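PDB 6SQX: peptide-binding protein, which cleaves the peptidoglycan of potentially competing bacteria, probably as a cysteine-type endopeptidase of the NlpC/P60 (peptidase C40) family. Local coordinates for residues His36-His40 against Lys41-Lys45. Sequence-based numbering, arbitrary orientation. Where two conformers were deposited one is given.
Sequences HYISH and KDLDK. With EDO (1,2-ethanediol), chain G; EDO (1,2-ethanediol), chain O.
Lys41 meets Ser39 through its CG, which lies 3.7 Å from Ser39 OG in the Ser39 conformer modelled here, one of two; the lysine chain then runs extended and bends only at chi4 (63°). That final bend brings NZ to a water that accepts a hydrogen bond from it and, in this conformer, is also bonded to the serine hydroxyl. It also places Lys41 NZ 3.4 Å from Asp42 OD1, a salt bridge whose hydrogen bond is weak. Asp42 is the polar hub. Asp42 OD2 accepts a 2.6 Å hydrogen bond from O2 of a 1,2-ethanediol, probably a crystallisation additive. The same O2 takes the Ser39 N-H almost straight (171°), which ties the diol to both segments. On the backbone, Asp42 N donates to Ser39 O, and Leu43 N to His40 O at 3.1 Å; each donor lies well above the carbonyl plane, 64° out of it. These two successive i to i+3 bonds give two overlapping turns in the surface loop between strand 23-25 and helix 50-64. Leu43 then crosses the His40 side chain at a slant: Leu43 CD1 lies 3.7 Å from His40 CD2, while Leu43 CD2 meets Ile38 CG2 at 4.3 Å. Ile38 also packs on Tyr298 and Ala302 of helix 298-308, so this apolar side borders that helix. From Asp42 to Lys45 the chain makes a type I beta turn, closed by Lys45 N to Asp42 O. Lys45 NZ returns to Asp42 OD1 at 2.8 Å, nearly along the C-O axis, so two lysines converge on one carboxylate oxygen, which would probably stabilise its negative charge.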
loop_
_atom_site.group_PDB
_atom_site.type_symbol
_atom_site.label_atom_id
_atom_site.label_comp_id
_atom_site.label_asym_id
_atom_site.label_seq_id
_atom_site.Cartn_x
_atom_site.Cartn_y
_atom_site.Cartn_z
ATOM N N HIS A 36 -11.168 17.479 -12.660
ATOM C CA HIS A 36 -11.955 17.317 -13.886
ATOM C C HIS A 36 -13.179 16.436 -13.654
ATOM O O HIS A 36 -14.139 16.473 -14.444
ATOM C CB HIS A 36 -11.054 16.711 -14.970
ATOM C CG HIS A 36 -11.639 16.721 -16.342
ATOM N ND1 HIS A 36 -11.682 17.855 -17.124
ATOM C CD2 HIS A 36 -12.160 15.724 -17.094
ATOM C CE1 HIS A 36 -12.223 17.556 -18.296
ATOM N NE2 HIS A 36 -12.523 16.270 -18.303
ATOM N N TYR A 37 -13.172 15.675 -12.563
ATOM C CA TYR A 37 -14.213 14.704 -12.254
ATOM C C TYR A 37 -15.004 15.115 -11.026
ATOM O O TYR A 37 -15.693 14.277 -10.431
ATOM C CB TYR A 37 -13.599 13.309 -12.077
ATOM C CG TYR A 37 -12.627 13.024 -13.207
ATOM C CD1 TYR A 37 -13.101 12.692 -14.474
ATOM C CD2 TYR A 37 -11.246 13.188 -13.042
ATOM C CE1 TYR A 37 -12.235 12.489 -15.544
ATOM C CE2 TYR A 37 -10.356 12.995 -14.125
ATOM C CZ TYR A 37 -10.873 12.641 -15.369
ATOM O OH TYR A 37 -10.048 12.428 -16.442
ATOM N N ILE A 38 -14.943 16.384 -10.633
ATOM C CA ILE A 38 -15.688 16.884 -9.477
ATOM C C ILE A 38 -16.563 18.034 -9.942
ATOM O O ILE A 38 -16.062 18.999 -10.541
ATOM C CB ILE A 38 -14.760 17.317 -8.336
ATOM C CG1 ILE A 38 -13.961 16.096 -7.839
ATOM C CG2 ILE A 38 -15.578 17.975 -7.210
ATOM C CD1 ILE A 38 -12.820 16.426 -6.930
ATOM N N SER A 39 -17.870 17.936 -9.683
ATOM C CA SER A 39 -18.769 18.998 -10.108
ATOM C C SER A 39 -18.504 20.255 -9.294
ATOM O O SER A 39 -17.995 20.200 -8.172
ATOM C CB SER A 39 -20.225 18.570 -9.932
ATOM O OG SER A 39 -20.478 18.267 -8.582
ATOM N N HIS A 40 -18.846 21.406 -9.874
ATOM C CA HIS A 40 -18.547 22.659 -9.191
ATOM C C HIS A 40 -19.295 22.754 -7.867
ATOM O O HIS A 40 -18.723 23.171 -6.854
ATOM C CB HIS A 40 -18.811 23.873 -10.083
ATOM C CG HIS A 40 -18.096 25.104 -9.615
ATOM N ND1 HIS A 40 -18.742 26.161 -9.010
ATOM C CD2 HIS A 40 -16.778 25.424 -9.625
ATOM C CE1 HIS A 40 -17.856 27.087 -8.682
ATOM N NE2 HIS A 40 -16.658 26.664 -9.042
ATOM N N LYS A 41 -20.545 22.294 -7.838
ATOM C CA LYS A 41 -21.324 22.367 -6.608
ATOM C C LYS A 41 -20.780 21.457 -5.516
ATOM O O LYS A 41 -21.050 21.705 -4.339
ATOM C CB LYS A 41 -22.792 22.051 -6.885
ATOM C CG LYS A 41 -23.070 20.605 -7.255
ATOM C CD LYS A 41 -24.566 20.377 -7.442
ATOM C CE LYS A 41 -24.877 18.903 -7.675
ATOM N NZ LYS A 41 -24.517 18.059 -6.496
ATOM N N ASP A 42 -20.006 20.422 -5.868
ATOM C CA ASP A 42 -19.426 19.558 -4.852
ATOM C C ASP A 42 -18.084 20.063 -4.346
ATOM O O ASP A 42 -17.597 19.551 -3.333
ATOM C CB ASP A 42 -19.237 18.137 -5.396
ATOM C CG ASP A 42 -20.540 17.388 -5.558
ATOM O OD1 ASP A 42 -21.526 17.760 -4.890
ATOM O OD2 ASP A 42 -20.569 16.418 -6.353
ATOM N N LEU A 43 -17.473 21.035 -5.036
ATOM C CA LEU A 43 -16.131 21.482 -4.671
ATOM C C LEU A 43 -15.998 21.709 -3.174
ATOM O O LEU A 43 -15.066 21.207 -2.530
ATOM C CB LEU A 43 -15.813 22.781 -5.401
ATOM C CG LEU A 43 -15.007 22.728 -6.680
ATOM C CD1 LEU A 43 -14.584 24.134 -6.981
ATOM C CD2 LEU A 43 -13.805 21.787 -6.551
ATOM N N ASP A 44 -16.953 22.441 -2.601
ATOM C CA ASP A 44 -16.902 22.869 -1.214
ATOM C C ASP A 44 -17.469 21.844 -0.237
ATOM O O ASP A 44 -17.577 22.153 0.949
ATOM C CB ASP A 44 -17.659 24.188 -1.056
ATOM C CG ASP A 44 -17.058 25.297 -1.882
ATOM O OD1 ASP A 44 -15.845 25.569 -1.715
ATOM O OD2 ASP A 44 -17.790 25.882 -2.711
ATOM N N LYS A 45 -17.840 20.650 -0.692
ATOM C CA LYS A 45 -18.465 19.671 0.189
ATOM C C LYS A 45 -17.457 18.649 0.709
ATOM O O LYS A 45 -16.367 18.459 0.154
ATOM C CB LYS A 45 -19.597 18.927 -0.525
ATOM C CG LYS A 45 -20.789 19.802 -0.954
ATOM C CD LYS A 45 -21.787 18.941 -1.697
ATOM C CE LYS A 45 -22.891 19.748 -2.354
ATOM N NZ LYS A 45 -23.602 18.922 -3.367
HETATM C C1 EDO G . -18.622 13.274 -7.100
HETATM O O1 EDO G . -19.087 12.692 -8.317
HETATM C C2 EDO G . -17.899 14.584 -7.384
HETATM O O2 EDO G . -18.781 15.562 -7.973
HETATM C C1 EDO O . -12.423 12.902 -20.119
HETATM O O1 EDO O . -13.568 13.499 -19.521
HETATM C C2 EDO O . -11.170 13.432 -19.461
HETATM O O2 EDO O . -10.198 13.463 -20.459
HETATM O O HOH W 1 -22.953 16.344 -8.549
#